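Hypothetical protein (Mus musculus, PDB 1VKB) is probably a gamma-glutamylamine cyclotransferase of the AIG2-like family, splitting gamma-glutamyl amines with release of 5-oxoproline. Local coordinates at residues A[14-19]-A[85-90]. Sequence-based numbering, arbitrary orientation.
Sequences AHIFVY and QMLRFL. With FMT (formic acid), chain C.
Over one face of the Y19 ring lies a formic acid molecule, probably from the crystallisation liquor. Its O1 sits 3.3 Å above the ring plane, offset toward the rim near CD2 and CE2. The same oxygen accepts a hydrogen bond from Y19 N (2.9 Å, N-H...O angle 162°). CG stands between the backbone N and the carbonyl carbon (chi1 57°), which brings ring face and amide N to one oxygen. Y19 OH is hydrogen-bonded to Y127 O and L65 N, which hold the ring from its far end. A leucine here would probably leave Y127 O and L65 N without their hydroxyl partner and O1 without the flat face beside it. Y19 opens the family's YGTL motif, so the formic acid probably marks the substrate pocket.

The strand meets the helix through aliphatic groups alone. I16 CG2 reaches L87 CD1 at 3.8 Å, and I16 CD1 presses on L90 CD1 at 3.5 Å, a tight pair. A14 CB lies 4.3 Å from L87 CD2, a looser touch.

The formic acid is also hydrogen-bonded to L22 N. In this gamma-glutamyl cyclotransferase-like fold, strand 14-18 pairs antiparallel with strand 76-82, and helix 84-93 follows that strand closely and packs on one side of strand 14-18. L90 also touches Y127 of strand 121-129, and M32 of helix 30-33 packs on I16.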
loop_
_atom_site.group_PDB
_atom_site.type_symbol
_atom_site.label_atom_id
_atom_site.label_comp_id
_atom_site.label_asym_id
_atom_site.label_seq_id
_atom_site.Cartn_x
_atom_site.Cartn_y
_atom_site.Cartn_z
ATOM N N ALA A 14 11.633 -4.615 -9.488
ATOM C CA ALA A 14 11.610 -3.831 -8.259
ATOM C C ALA A 14 10.667 -4.424 -7.247
ATOM O O ALA A 14 9.534 -4.797 -7.591
ATOM C CB ALA A 14 11.150 -2.428 -8.559
ATOM N N HIS A 15 11.081 -4.428 -5.985
ATOM C CA HIS A 15 10.215 -4.847 -4.909
ATOM C C HIS A 15 9.295 -3.722 -4.480
ATOM O O HIS A 15 9.744 -2.589 -4.338
ATOM C CB HIS A 15 11.020 -5.326 -3.706
ATOM C CG HIS A 15 11.626 -6.695 -3.894
ATOM N ND1 HIS A 15 12.957 -6.966 -3.659
ATOM C CD2 HIS A 15 11.082 -7.854 -4.327
ATOM C CE1 HIS A 15 13.204 -8.242 -3.925
ATOM N NE2 HIS A 15 12.081 -8.802 -4.342
ATOM N N ILE A 16 8.018 -4.055 -4.311
ATOM C CA ILE A 16 7.037 -3.167 -3.734
ATOM C C ILE A 16 6.350 -3.836 -2.575
ATOM O O ILE A 16 6.309 -5.075 -2.484
ATOM C CB ILE A 16 5.987 -2.682 -4.775
ATOM C CG1 ILE A 16 5.011 -3.807 -5.226
ATOM C CG2 ILE A 16 6.657 -2.016 -6.016
ATOM C CD1 ILE A 16 3.884 -3.223 -6.012
ATOM N N PHE A 17 5.798 -3.011 -1.697
ATOM C CA PHE A 17 5.054 -3.470 -0.540
ATOM C C PHE A 17 3.711 -2.749 -0.570
ATOM O O PHE A 17 3.664 -1.538 -0.584
ATOM C CB PHE A 17 5.827 -3.122 0.704
ATOM C CG PHE A 17 5.109 -3.378 2.000
ATOM C CD1 PHE A 17 5.101 -4.635 2.578
ATOM C CD2 PHE A 17 4.530 -2.332 2.681
ATOM C CE1 PHE A 17 4.481 -4.829 3.821
ATOM C CE2 PHE A 17 3.921 -2.543 3.906
ATOM C CZ PHE A 17 3.920 -3.764 4.465
ATOM N N VAL A 18 2.656 -3.541 -0.639
ATOM C CA VAL A 18 1.277 -3.068 -0.683
ATOM C C VAL A 18 0.558 -3.425 0.613
ATOM O O VAL A 18 0.684 -4.533 1.158
ATOM C CB VAL A 18 0.525 -3.547 -1.939
ATOM C CG1 VAL A 18 1.224 -2.985 -3.182
ATOM C CG2 VAL A 18 0.364 -5.027 -2.013
ATOM N N TYR A 19 -0.162 -2.442 1.119
ATOM C CA TYR A 19 -0.822 -2.539 2.428
ATOM C C TYR A 19 -2.325 -2.345 2.317
ATOM O O TYR A 19 -3.027 -2.590 3.280
ATOM C CB TYR A 19 -0.256 -1.486 3.393
ATOM C CG TYR A 19 -0.392 -0.087 2.859
ATOM C CD1 TYR A 19 -1.569 0.634 3.027
ATOM C CD2 TYR A 19 0.668 0.513 2.183
ATOM C CE1 TYR A 19 -1.694 1.890 2.491
ATOM C CE2 TYR A 19 0.541 1.738 1.635
ATOM C CZ TYR A 19 -0.658 2.442 1.803
ATOM O OH TYR A 19 -0.805 3.713 1.292
ATOM N N GLN A 85 7.078 -1.784 -16.145
ATOM C CA GLN A 85 5.755 -1.427 -16.713
ATOM C C GLN A 85 4.717 -1.392 -15.615
ATOM O O GLN A 85 3.891 -0.488 -15.550
ATOM C CB GLN A 85 5.321 -2.434 -17.765
ATOM C CG GLN A 85 3.955 -2.106 -18.416
ATOM C CD GLN A 85 3.484 -3.161 -19.416
ATOM O OE1 GLN A 85 4.152 -4.183 -19.640
ATOM N NE2 GLN A 85 2.310 -2.912 -20.019
ATOM N N MET A 86 4.704 -2.426 -14.789
ATOM C CA MET A 86 3.774 -2.505 -13.666
ATOM C C MET A 86 4.050 -1.379 -12.668
ATOM O O MET A 86 3.118 -0.792 -12.128
ATOM C CB MET A 86 3.904 -3.852 -12.966
ATOM C CG MET A 86 3.005 -4.007 -11.726
ATOM S SD MET A 86 1.222 -3.869 -12.024
ATOM C CE MET A 86 0.911 -5.405 -12.876
ATOM N N LEU A 87 5.314 -1.107 -12.380
ATOM C CA LEU A 87 5.635 0.016 -11.471
ATOM C C LEU A 87 5.071 1.346 -11.981
ATOM O O LEU A 87 4.459 2.152 -11.207
ATOM C CB LEU A 87 7.161 0.112 -11.245
ATOM C CG LEU A 87 7.642 1.033 -10.143
ATOM C CD1 LEU A 87 7.083 0.598 -8.787
ATOM C CD2 LEU A 87 9.189 1.029 -10.153
ATOM N N ARG A 88 5.280 1.614 -13.267
ATOM C CA ARG A 88 4.725 2.858 -13.824
ATOM C C ARG A 88 3.178 2.832 -13.863
ATOM O O ARG A 88 2.519 3.870 -13.738
ATOM C CB ARG A 88 5.271 3.106 -15.202
ATOM C CG ARG A 88 6.755 3.420 -15.181
ATOM C CD ARG A 88 7.389 3.593 -16.533
ATOM N NE ARG A 88 6.540 4.278 -17.515
ATOM C CZ ARG A 88 6.394 5.586 -17.625
ATOM N NH1 ARG A 88 7.016 6.422 -16.813
ATOM N NH2 ARG A 88 5.600 6.076 -18.563
ATOM N N PHE A 89 2.608 1.664 -14.082
ATOM C CA PHE A 89 1.110 1.541 -14.071
ATOM C C PHE A 89 0.590 1.899 -12.671
ATOM O O PHE A 89 -0.369 2.669 -12.543
ATOM C CB PHE A 89 0.612 0.166 -14.488
ATOM C CG PHE A 89 -0.830 -0.028 -14.126
ATOM C CD1 PHE A 89 -1.817 0.506 -14.919
ATOM C CD2 PHE A 89 -1.171 -0.596 -12.922
ATOM C CE1 PHE A 89 -3.172 0.398 -14.542
ATOM C CE2 PHE A 89 -2.487 -0.695 -12.543
ATOM C CZ PHE A 89 -3.481 -0.193 -13.357
ATOM N N LEU A 90 1.214 1.336 -11.634
ATOM C CA LEU A 90 0.801 1.585 -10.270
ATOM C C LEU A 90 0.986 3.047 -9.883
ATOM O O LEU A 90 0.140 3.613 -9.149
ATOM C CB LEU A 90 1.494 0.633 -9.296
ATOM C CG LEU A 90 1.131 -0.839 -9.405
ATOM C CD1 LEU A 90 1.959 -1.741 -8.504
ATOM C CD2 LEU A 90 -0.396 -1.080 -9.170
HETATM C C FMT C . -1.576 -0.053 -1.434
HETATM O O1 FMT C . -0.510 -0.367 -0.862
HETATM O O2 FMT C . -2.612 -0.745 -1.612
#